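Local coordinates for protein alpha-Amylase (Thermotoga maritima, PDB 2B5D) that belongs to glycoside hydrolase family 57 and joins a beta/alpha-barrel type of domain to a largely helical C-terminal region, at residues 236-239 with 240-243; 320-323 with 324-328; 423-426 with 427-431. One frame throughout, in Å; residues are numbered along the deposited sequence.

Contact 1 (236-239 with 240-243); sequences ARDP and ESSE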
ATOM      1  N   ALA A 236      20.872 -38.165  -5.728  1.00 41.59           N
ATOM      2  CA  ALA A 236      19.506 -37.736  -5.962  1.00 42.29           C
ATOM      3  C   ALA A 236      18.619 -37.994  -4.729  1.00 43.12           C
ATOM      4  O   ALA A 236      18.697 -39.038  -4.054  1.00 43.53           O
ATOM      5  CB  ALA A 236      18.909 -38.307  -7.237  1.00 39.42           C
ATOM      6  N   ARG A 237      17.843 -36.971  -4.417  1.00 43.86           N
ATOM      7  CA  ARG A 237      16.750 -36.999  -3.402  1.00 44.39           C
ATOM      8  C   ARG A 237      15.895 -38.273  -3.459  1.00 42.51           C
ATOM      9  O   ARG A 237      15.333 -38.582  -4.516  1.00 41.26           O
ATOM     10  CB  ARG A 237      15.811 -35.822  -3.715  1.00 44.29           C
ATOM     11  CG  ARG A 237      15.445 -35.024  -2.580  1.00 48.11           C
ATOM     12  CD  ARG A 237      14.513 -33.956  -3.031  1.00 52.35           C
ATOM     13  NE  ARG A 237      13.124 -34.419  -3.123  1.00 57.07           N
ATOM     14  CZ  ARG A 237      12.508 -34.496  -4.280  1.00 58.34           C
ATOM     15  NH1 ARG A 237      11.260 -34.927  -4.401  1.00 55.09           N
ATOM     16  NH2 ARG A 237      13.211 -34.140  -5.342  1.00 62.71           N
ATOM     17  N   ASP A 238      15.729 -38.939  -2.323  1.00 42.14           N
ATOM     18  CA  ASP A 238      14.690 -40.011  -2.191  1.00 42.37           C
ATOM     19  C   ASP A 238      13.335 -39.334  -2.047  1.00 42.30           C
ATOM     20  O   ASP A 238      13.071 -38.689  -1.039  1.00 41.07           O
ATOM     21  CB  ASP A 238      14.970 -40.921  -0.964  1.00 41.98           C
ATOM     22  CG  ASP A 238      13.805 -41.893  -0.649  1.00 43.40           C
ATOM     23  OD1 ASP A 238      12.938 -42.208  -1.517  1.00 41.00           O
ATOM     24  OD2 ASP A 238      13.787 -42.347   0.493  1.00 43.22           O
ATOM     25  N   PRO A 239      12.483 -39.466  -3.053  1.00 43.03           N
ATOM     26  CA  PRO A 239      11.214 -38.761  -3.034  1.00 44.76           C
ATOM     27  C   PRO A 239      10.211 -39.378  -2.003  1.00 46.91           C
ATOM     28  O   PRO A 239       9.199 -38.757  -1.689  1.00 48.16           O
ATOM     29  CB  PRO A 239      10.679 -38.973  -4.461  1.00 43.99           C
ATOM     30  CG  PRO A 239      11.369 -40.314  -4.921  1.00 42.66           C
ATOM     31  CD  PRO A 239      12.631 -40.399  -4.196  1.00 42.65           C
ATOM     32  N   GLU A 240      10.486 -40.594  -1.539  1.00 47.11           N
ATOM     33  CA  GLU A 240       9.764 -41.223  -0.449  1.00 48.03           C
ATOM     34  C   GLU A 240      10.124 -40.592   0.874  1.00 49.70           C
ATOM     35  O   GLU A 240       9.345 -40.712   1.834  1.00 49.62           O
ATOM     36  CB  GLU A 240      10.045 -42.726  -0.379  1.00 46.58           C
ATOM     37  CG  GLU A 240       9.580 -43.457  -1.577  1.00 46.77           C
ATOM     38  CD  GLU A 240       9.540 -44.959  -1.352  1.00 50.41           C
ATOM     39  OE1 GLU A 240       9.354 -45.695  -2.344  1.00 49.99           O
ATOM     40  OE2 GLU A 240       9.690 -45.410  -0.199  1.00 48.72           O
ATOM     41  N   SER A 241      11.285 -39.935   0.953  1.00 49.77           N
ATOM     42  CA  SER A 241      11.604 -39.161   2.147  1.00 51.02           C
ATOM     43  C   SER A 241      11.373 -37.631   1.926  1.00 53.39           C
ATOM     44  O   SER A 241      12.106 -36.812   2.432  1.00 54.80           O
ATOM     45  CB  SER A 241      13.010 -39.459   2.657  1.00 50.51           C
ATOM     46  OG  SER A 241      13.326 -40.852   2.736  1.00 49.86           O
ATOM     47  N   SER A 242      10.344 -37.251   1.164  1.00 56.53           N
ATOM     48  CA  SER A 242      10.056 -35.836   0.848  1.00 59.23           C
ATOM     49  C   SER A 242       9.641 -34.941   2.020  1.00 60.14           C
ATOM     50  O   SER A 242       9.428 -35.406   3.140  1.00 61.00           O
ATOM     51  CB  SER A 242       8.933 -35.738  -0.195  1.00 59.91           C
ATOM     52  OG  SER A 242       7.635 -35.709   0.456  1.00 64.33           O
ATOM     53  N   GLU A 243       9.500 -33.651   1.697  1.00 61.39           N
ATOM     54  CA  GLU A 243       8.897 -32.571   2.527  1.00 61.88           C
ATOM     55  C   GLU A 243       7.607 -32.918   3.327  1.00 61.05           C
ATOM     56  O   GLU A 243       7.442 -32.471   4.462  1.00 60.47           O
ATOM     57  CB  GLU A 243       8.581 -31.387   1.597  1.00 62.88           C
ATOM     58  CG  GLU A 243       8.035 -31.825   0.191  1.00 66.41           C
ATOM     59  CD  GLU A 243       9.079 -31.669  -0.961  1.00 70.99           C
ATOM     60  OE1 GLU A 243       9.195 -32.584  -1.821  1.00 71.42           O
ATOM     61  OE2 GLU A 243       9.761 -30.609  -1.011  1.00 72.08           O
TER
HETATM   62  O   HOH W   1       7.686 -38.513   0.611  1.00 64.97           O

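Contact 2 (320-323 with 324-328); sequences ARDF and LHKKE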
ATOM      1  N   ALA A 320       9.914 -41.277  15.743  1.00 55.29           N
ATOM      2  CA  ALA A 320      11.249 -41.718  15.404  1.00 55.48           C
ATOM      3  C   ALA A 320      11.290 -43.236  15.101  1.00 56.25           C
ATOM      4  O   ALA A 320      12.088 -43.696  14.281  1.00 56.95           O
ATOM      5  CB  ALA A 320      12.221 -41.334  16.498  1.00 55.06           C
ATOM      6  N   ARG A 321      10.411 -44.012  15.734  1.00 56.45           N
ATOM      7  CA  ARG A 321      10.333 -45.441  15.455  1.00 56.53           C
ATOM      8  C   ARG A 321       9.483 -45.687  14.228  1.00 55.01           C
ATOM      9  O   ARG A 321       9.702 -46.645  13.504  1.00 55.15           O
ATOM     10  CB  ARG A 321       9.782 -46.210  16.659  1.00 56.79           C
ATOM     11  CG  ARG A 321      10.749 -46.312  17.836  1.00 59.83           C
ATOM     12  CD  ARG A 321      10.056 -46.949  19.051  1.00 60.24           C
ATOM     13  NE  ARG A 321      11.025 -47.588  19.938  1.00 68.65           N
ATOM     14  CZ  ARG A 321      11.694 -46.970  20.919  1.00 71.82           C
ATOM     15  NH1 ARG A 321      11.513 -45.672  21.165  1.00 72.40           N
ATOM     16  NH2 ARG A 321      12.553 -47.664  21.665  1.00 73.43           N
ATOM     17  N   ASP A 322       8.498 -44.839  13.988  1.00 53.52           N
ATOM     18  CA  ASP A 322       7.786 -44.924  12.729  1.00 53.06           C
ATOM     19  C   ASP A 322       8.772 -44.737  11.553  1.00 53.01           C
ATOM     20  O   ASP A 322       8.821 -45.536  10.620  1.00 53.15           O
ATOM     21  CB  ASP A 322       6.699 -43.867  12.646  1.00 51.83           C
ATOM     22  CG  ASP A 322       5.708 -44.167  11.582  1.00 54.06           C
ATOM     23  OD1 ASP A 322       5.008 -45.172  11.736  1.00 58.30           O
ATOM     24  OD2 ASP A 322       5.582 -43.425  10.593  1.00 55.94           O
ATOM     25  N   PHE A 323       9.539 -43.660  11.603  1.00 53.02           N
ATOM     26  CA  PHE A 323      10.421 -43.356  10.520  1.00 53.47           C
ATOM     27  C   PHE A 323      11.498 -44.440  10.331  1.00 53.35           C
ATOM     28  O   PHE A 323      11.682 -44.914   9.195  1.00 52.00           O
ATOM     29  CB  PHE A 323      11.019 -41.946  10.641  1.00 53.05           C
ATOM     30  CG  PHE A 323      11.449 -41.380   9.316  1.00 52.06           C
ATOM     31  CD1 PHE A 323      10.533 -41.282   8.278  1.00 48.85           C
ATOM     32  CD2 PHE A 323      12.767 -40.973   9.108  1.00 50.10           C
ATOM     33  CE1 PHE A 323      10.926 -40.810   7.064  1.00 50.20           C
ATOM     34  CE2 PHE A 323      13.169 -40.481   7.894  1.00 48.11           C
ATOM     35  CZ  PHE A 323      12.253 -40.384   6.867  1.00 49.34           C
ATOM     36  N   LEU A 324      12.146 -44.836  11.438  1.00 53.54           N
ATOM     37  CA  LEU A 324      13.028 -46.008  11.471  1.00 54.44           C
ATOM     38  C   LEU A 324      12.449 -47.240  10.781  1.00 55.41           C
ATOM     39  O   LEU A 324      13.080 -47.795   9.856  1.00 57.01           O
ATOM     40  CB  LEU A 324      13.387 -46.380  12.899  1.00 54.45           C
ATOM     41  CG  LEU A 324      14.221 -47.658  13.084  1.00 55.04           C
ATOM     42  CD1 LEU A 324      15.723 -47.427  12.908  1.00 56.47           C
ATOM     43  CD2 LEU A 324      13.933 -48.273  14.463  1.00 53.12           C
ATOM     44  N   HIS A 325      11.250 -47.664  11.191  1.00 54.70           N
ATOM     45  CA  HIS A 325      10.634 -48.832  10.595  1.00 54.30           C
ATOM     46  C   HIS A 325      10.366 -48.617   9.126  1.00 52.71           C
ATOM     47  O   HIS A 325      10.589 -49.505   8.330  1.00 52.86           O
ATOM     48  CB  HIS A 325       9.400 -49.351  11.406  1.00 54.97           C
ATOM     49  CG  HIS A 325       9.735 -49.649  12.844  1.00 58.93           C
ATOM     50  ND1 HIS A 325       8.827 -49.515  13.878  1.00 61.80           N
ATOM     51  CD2 HIS A 325      10.913 -49.996  13.427  1.00 60.27           C
ATOM     52  CE1 HIS A 325       9.426 -49.779  15.028  1.00 60.95           C
ATOM     53  NE2 HIS A 325      10.693 -50.069  14.783  1.00 61.09           N
ATOM     54  N   LYS A 326       9.905 -47.444   8.739  1.00 51.88           N
ATOM     55  CA  LYS A 326       9.799 -47.142   7.286  1.00 50.69           C
ATOM     56  C   LYS A 326      11.134 -47.224   6.487  1.00 49.46           C
ATOM     57  O   LYS A 326      11.143 -47.684   5.358  1.00 47.47           O
ATOM     58  CB  LYS A 326       9.141 -45.795   7.076  1.00 49.85           C
ATOM     59  CG  LYS A 326       7.709 -45.853   7.456  1.00 51.13           C
ATOM     60  CD  LYS A 326       7.059 -44.502   7.527  1.00 49.92           C
ATOM     61  CE  LYS A 326       5.663 -44.650   7.004  1.00 51.44           C
ATOM     62  NZ  LYS A 326       4.764 -45.038   8.120  1.00 53.72           N
ATOM     63  N   LYS A 327      12.252 -46.834   7.092  1.00 49.63           N
ATOM     64  CA  LYS A 327      13.538 -46.821   6.351  1.00 50.37           C
ATOM     65  C   LYS A 327      14.152 -48.225   6.276  1.00 51.75           C
ATOM     66  O   LYS A 327      14.871 -48.566   5.308  1.00 52.49           O
ATOM     67  CB  LYS A 327      14.549 -45.843   6.982  1.00 49.51           C
ATOM     68  CG  LYS A 327      14.134 -44.343   7.017  1.00 48.65           C
ATOM     69  CD  LYS A 327      13.854 -43.781   5.637  1.00 46.73           C
ATOM     70  CE  LYS A 327      12.404 -43.979   5.250  1.00 46.32           C
ATOM     71  NZ  LYS A 327      12.010 -43.508   3.896  1.00 44.09           N
ATOM     72  N   GLU A 328      13.897 -49.021   7.322  1.00 51.78           N
ATOM     73  CA  GLU A 328      14.327 -50.421   7.375  1.00 51.72           C
ATOM     74  C   GLU A 328      13.526 -51.215   6.381  1.00 50.99           C
ATOM     75  O   GLU A 328      14.040 -51.962   5.564  1.00 50.85           O
ATOM     76  CB  GLU A 328      14.085 -50.962   8.763  1.00 52.19           C
ATOM     77  CG  GLU A 328      15.060 -50.383   9.783  1.00 53.53           C
ATOM     78  CD  GLU A 328      14.912 -50.998  11.146  1.00 55.44           C
ATOM     79  OE1 GLU A 328      15.934 -51.076  11.880  1.00 58.01           O
ATOM     80  OE2 GLU A 328      13.781 -51.411  11.482  1.00 54.29           O
TER

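Contact 3 (423-426 with 427-431); sequences LHEM and IERMI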
ATOM      1  N   LEU A 423      19.415  -6.835 -14.216  1.00 54.87           N
ATOM      2  CA  LEU A 423      20.366  -7.896 -13.950  1.00 53.53           C
ATOM      3  C   LEU A 423      21.238  -8.210 -15.179  1.00 52.00           C
ATOM      4  O   LEU A 423      22.450  -8.313 -15.081  1.00 51.37           O
ATOM      5  CB  LEU A 423      19.642  -9.125 -13.424  1.00 53.81           C
ATOM      6  CG  LEU A 423      19.736  -9.501 -11.921  1.00 54.39           C
ATOM      7  CD1 LEU A 423      20.374  -8.491 -10.980  1.00 51.30           C
ATOM      8  CD2 LEU A 423      18.386  -9.949 -11.411  1.00 52.15           C
ATOM      9  N   HIS A 424      20.600  -8.326 -16.333  1.00 51.12           N
ATOM     10  CA  HIS A 424      21.267  -8.491 -17.581  1.00 51.41           C
ATOM     11  C   HIS A 424      22.368  -7.436 -17.805  1.00 51.91           C
ATOM     12  O   HIS A 424      23.543  -7.809 -18.009  1.00 52.13           O
ATOM     13  CB  HIS A 424      20.257  -8.444 -18.711  1.00 52.01           C
ATOM     14  CG  HIS A 424      20.895  -8.483 -20.059  1.00 54.42           C
ATOM     15  ND1 HIS A 424      21.085  -7.354 -20.828  1.00 56.71           N
ATOM     16  CD2 HIS A 424      21.439  -9.509 -20.751  1.00 55.11           C
ATOM     17  CE1 HIS A 424      21.682  -7.695 -21.957  1.00 58.19           C
ATOM     18  NE2 HIS A 424      21.918  -8.995 -21.927  1.00 57.24           N
ATOM     19  N   GLU A 425      22.020  -6.139 -17.705  1.00 51.64           N
ATOM     20  CA  GLU A 425      23.013  -5.066 -17.863  1.00 51.74           C
ATOM     21  C   GLU A 425      24.080  -5.087 -16.778  1.00 50.30           C
ATOM     22  O   GLU A 425      25.265  -4.865 -17.051  1.00 49.61           O
ATOM     23  CB  GLU A 425      22.345  -3.692 -17.877  1.00 53.40           C
ATOM     24  CG  GLU A 425      21.626  -3.362 -19.136  1.00 59.54           C
ATOM     25  CD  GLU A 425      22.547  -3.361 -20.335  1.00 68.99           C
ATOM     26  OE1 GLU A 425      23.758  -2.974 -20.180  1.00 73.05           O
ATOM     27  OE2 GLU A 425      22.052  -3.766 -21.427  1.00 70.57           O
ATOM     28  N   MET A 426      23.686  -5.342 -15.540  1.00 48.45           N
ATOM     29  CA  MET A 426      24.727  -5.401 -14.485  1.00 48.86           C
ATOM     30  C   MET A 426      25.798  -6.490 -14.703  1.00 48.22           C
ATOM     31  O   MET A 426      26.953  -6.280 -14.363  1.00 47.69           O
ATOM     32  CB  MET A 426      24.141  -5.541 -13.080  1.00 47.19           C
ATOM     33  CG  MET A 426      23.196  -4.410 -12.658  1.00 47.56           C
ATOM     34  SD  MET A 426      21.998  -4.953 -11.413  1.00 49.86           S
ATOM     35  CE  MET A 426      23.075  -5.415 -10.016  1.00 37.38           C
ATOM     36  N   ILE A 427      25.397  -7.647 -15.246  1.00 47.83           N
ATOM     37  CA  ILE A 427      26.312  -8.799 -15.403  1.00 46.71           C
ATOM     38  C   ILE A 427      27.227  -8.468 -16.554  1.00 47.42           C
ATOM     39  O   ILE A 427      28.436  -8.603 -16.405  1.00 44.85           O
ATOM     40  CB  ILE A 427      25.557 -10.184 -15.684  1.00 47.04           C
ATOM     41  CG1 ILE A 427      24.664 -10.594 -14.503  1.00 46.30           C
ATOM     42  CG2 ILE A 427      26.541 -11.341 -15.984  1.00 46.93           C
ATOM     43  CD1 ILE A 427      23.577 -11.539 -14.878  1.00 44.13           C
ATOM     44  N   GLU A 428      26.616  -8.048 -17.681  1.00 48.78           N
ATOM     45  CA  GLU A 428      27.302  -7.605 -18.887  1.00 51.80           C
ATOM     46  C   GLU A 428      28.300  -6.485 -18.581  1.00 52.17           C
ATOM     47  O   GLU A 428      29.447  -6.549 -19.033  1.00 52.79           O
ATOM     48  CB  GLU A 428      26.311  -7.167 -19.999  1.00 51.04           C
ATOM     49  CG  GLU A 428      25.561  -8.346 -20.652  1.00 53.67           C
ATOM     50  CD  GLU A 428      25.173  -8.116 -22.165  1.00 55.93           C
ATOM     51  OE1 GLU A 428      24.951  -9.128 -22.895  1.00 58.33           O
ATOM     52  OE2 GLU A 428      25.079  -6.933 -22.618  1.00 60.41           O
ATOM     53  N   ARG A 429      27.892  -5.491 -17.792  1.00 52.68           N
ATOM     54  CA  ARG A 429      28.798  -4.404 -17.433  1.00 53.75           C
ATOM     55  C   ARG A 429      29.878  -4.881 -16.506  1.00 53.07           C
ATOM     56  O   ARG A 429      31.009  -4.458 -16.618  1.00 52.60           O
ATOM     57  CB  ARG A 429      28.070  -3.222 -16.757  1.00 54.75           C
ATOM     58  CG  ARG A 429      27.664  -2.122 -17.704  1.00 59.88           C
ATOM     59  CD  ARG A 429      26.148  -1.973 -17.783  1.00 67.56           C
ATOM     60  NE  ARG A 429      25.588  -1.213 -16.656  1.00 71.92           N
ATOM     61  CZ  ARG A 429      24.763  -0.165 -16.784  1.00 74.69           C
ATOM     62  NH1 ARG A 429      24.305   0.451 -15.699  1.00 73.95           N
ATOM     63  NH2 ARG A 429      24.376   0.258 -17.991  1.00 74.81           N
ATOM     64  N   MET A 430      29.517  -5.718 -15.540  1.00 53.26           N
ATOM     65  CA  MET A 430      30.498  -6.221 -14.555  1.00 52.71           C
ATOM     66  C   MET A 430      31.669  -6.968 -15.216  1.00 53.17           C
ATOM     67  O   MET A 430      32.806  -6.934 -14.708  1.00 52.64           O
ATOM     68  CB  MET A 430      29.816  -7.149 -13.553  1.00 52.16           C
ATOM     69  CG  MET A 430      30.725  -7.612 -12.425  1.00 51.36           C
ATOM     70  SD  MET A 430      31.076  -6.235 -11.288  1.00 53.23           S
ATOM     71  CE  MET A 430      32.768  -6.470 -10.799  1.00 52.57           C
ATOM     72  N   ILE A 431      31.367  -7.637 -16.336  1.00 53.76           N
ATOM     73  CA  ILE A 431      32.313  -8.498 -17.025  1.00 54.51           C
ATOM     74  C   ILE A 431      33.273  -7.619 -17.812  1.00 55.62           C
ATOM     75  O   ILE A 431      34.482  -7.741 -17.640  1.00 56.51           O
ATOM     76  CB  ILE A 431      31.622  -9.552 -17.940  1.00 54.41           C
ATOM     77  CG1 ILE A 431      30.964 -10.660 -17.106  1.00 53.12           C
ATOM     78  CG2 ILE A 431      32.643 -10.227 -18.832  1.00 52.88           C
ATOM     79  CD1 ILE A 431      29.803 -11.317 -17.803  1.00 50.02           C
TER
HETATM   80  O   HOH W   2      24.900  -0.623 -21.254  1.00 80.88           O

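Contact 1 (236-239 with 240-243)
Asp238 holds Glu240 and Ser241 in a type I beta turn with an Asx turn built into it, just beyond strand 233-236. The turn bond runs from Ser241 N to Asp238 O (3.0 Å), while the side chain captures the amide before it, Glu240 N to Asp238 OD1 (2.9 Å). The carboxylate gets there through a first torsion that sets CG anti to the backbone N (chi1 171°) and brings it forward over the turn. Neither carboxylate bond lies in the plane of the group: Glu240 N meets OD1 from well above it, and Ser241 OG gives its proton to OD2 at 2.7 Å, also from above. This is the tight, buried part. The Glu240 CB packs onto OD1 at 3.2 Å, and each oxygen has a further partner, Tyr223 for OD1 and Gln330 for OD2, so the acid is gripped from several directions.

The contact is looser away from this carboxylate. The extended side chain of Glu240 leads outward to the border with the second subunit, where Trp212 of that subunit packs on it. Arg237 spends its charge chiefly on Asp207 and makes a cation-pi contact with Trp402; toward Glu243 it offers only proximity, with NH1 4.1 Å from OE1 and the oxygen well out of the guanidinium plane. A second turn bond, Ser242 N to Pro239 O, is weak at 3.4 Å. Water 1 shores it up, donating to Pro239 O at 2.8 Å and accepting from Ser242 N at 3.0 Å.

Contact 2 (320-323 with 324-328)
Pairs four residues apart on the long helix 309-338 make up this intrahelical contact, with Asp322 and Lys326 on its partly exposed side and Phe323 and Lys327 on its buried one. The salt bridge joins Lys326 NZ to Asp322 OD2 at 3.1 Å; the ammonium arrives on the syn side, some 30° out of the carboxylate plane, because the lysine chain bends at its last two torsions. OD2 also binds the hydroxyl of Tyr252, and Lys326 meets Phe213 of the second subunit in a cation-pi contact.

Lys327 follows a different route. Its chain bends at chi2 (-59°) and again at chi3, which lays CE over one face of the Phe323 ring, 4.2 Å from the centroid, in a CH-pi contact. Trp246 and Phe367 add further aromatic contacts to that ring, and the ammonium goes on to Gln330 and Ser241. Across the helix, the His325 ring sits with a face over Arg321 O, 3.0 Å from the ring plane, and its CE1 touches Arg321 CB at 3.9 Å. Beneath these side chains run regular backbone bonds such as Lys326 N to Asp322 O (2.9 Å). The whole is an amphipathic alpha-helix with i to i+4 side-chain pairs, one ionic and one CH-pi.

Contact 3 (423-426 with 427-431)
The His424 ring carries Glu428 CG on one face, 4.2 Å from its centroid and 22° off the normal, a CH-pi contact offset toward the rim. The glutamate chain then runs on past CG, its carboxylate plane tilted by 42° against the ring. On the neighbouring strip of the helix, the Arg429 guanidinium has Glu425 CB over one face and water 2 at its edge, in the plane. A cation-pi contact with Tyr492 also engages this arginine.

Glu425 bends at chi2 (-60°), which brings OE1 beside the arginine chain, 3.5 Å from Arg429 CD. The charged ends meet less closely: OE1 to NH2 is a long salt bridge of 4.0 Å. Water 2 spans it, donating to Glu425 OE1 at 2.8 Å and taking a weak bond from Arg429 NH2. Another side of the helix faces the interior. Ile427 rests its CG1 on Leu423 O at 3.2 Å and reaches Leu456, while Met426 packs on Ile485 and Phe488, so helix 418-436 docks against helices 443-458 and 473-496 through its nonpolar side.

The charges are only partly matched. Glu425 OE2 lies 4.5 Å from Glu428 OE2, which may slightly raise the cost of keeping both ionised, and buried Arg429 NE has no partner in the model. The long pair, joined through a water with one weak bond, is consistent with a modest ionic contribution, while the arginine lies against Glu425 and Tyr492.

In the fold
Contacts 1 and 2 belong to one neighbourhood of the family 57 part of the chain: their centres are 15 Å apart, and Lys327 probably hydrogen-bonds Ser241 of the loop, tying helix 309-338 to the turn after strand 233-236. Contact 3 stands apart in the helical C-terminal region, its nearest atoms about 25 Å from contact 1 and about 36 Å from contact 2. Contact 1 is a buried turn held by backbone bonds and two hydrogen bonds to one carboxylate. The two helical contacts share i to i+4 spacing, yet contact 2, partly buried, has a direct salt bridge, whereas in buried contact 3 the ion pair is long and water-spanned above a methionine- and isoleucine-rich underside.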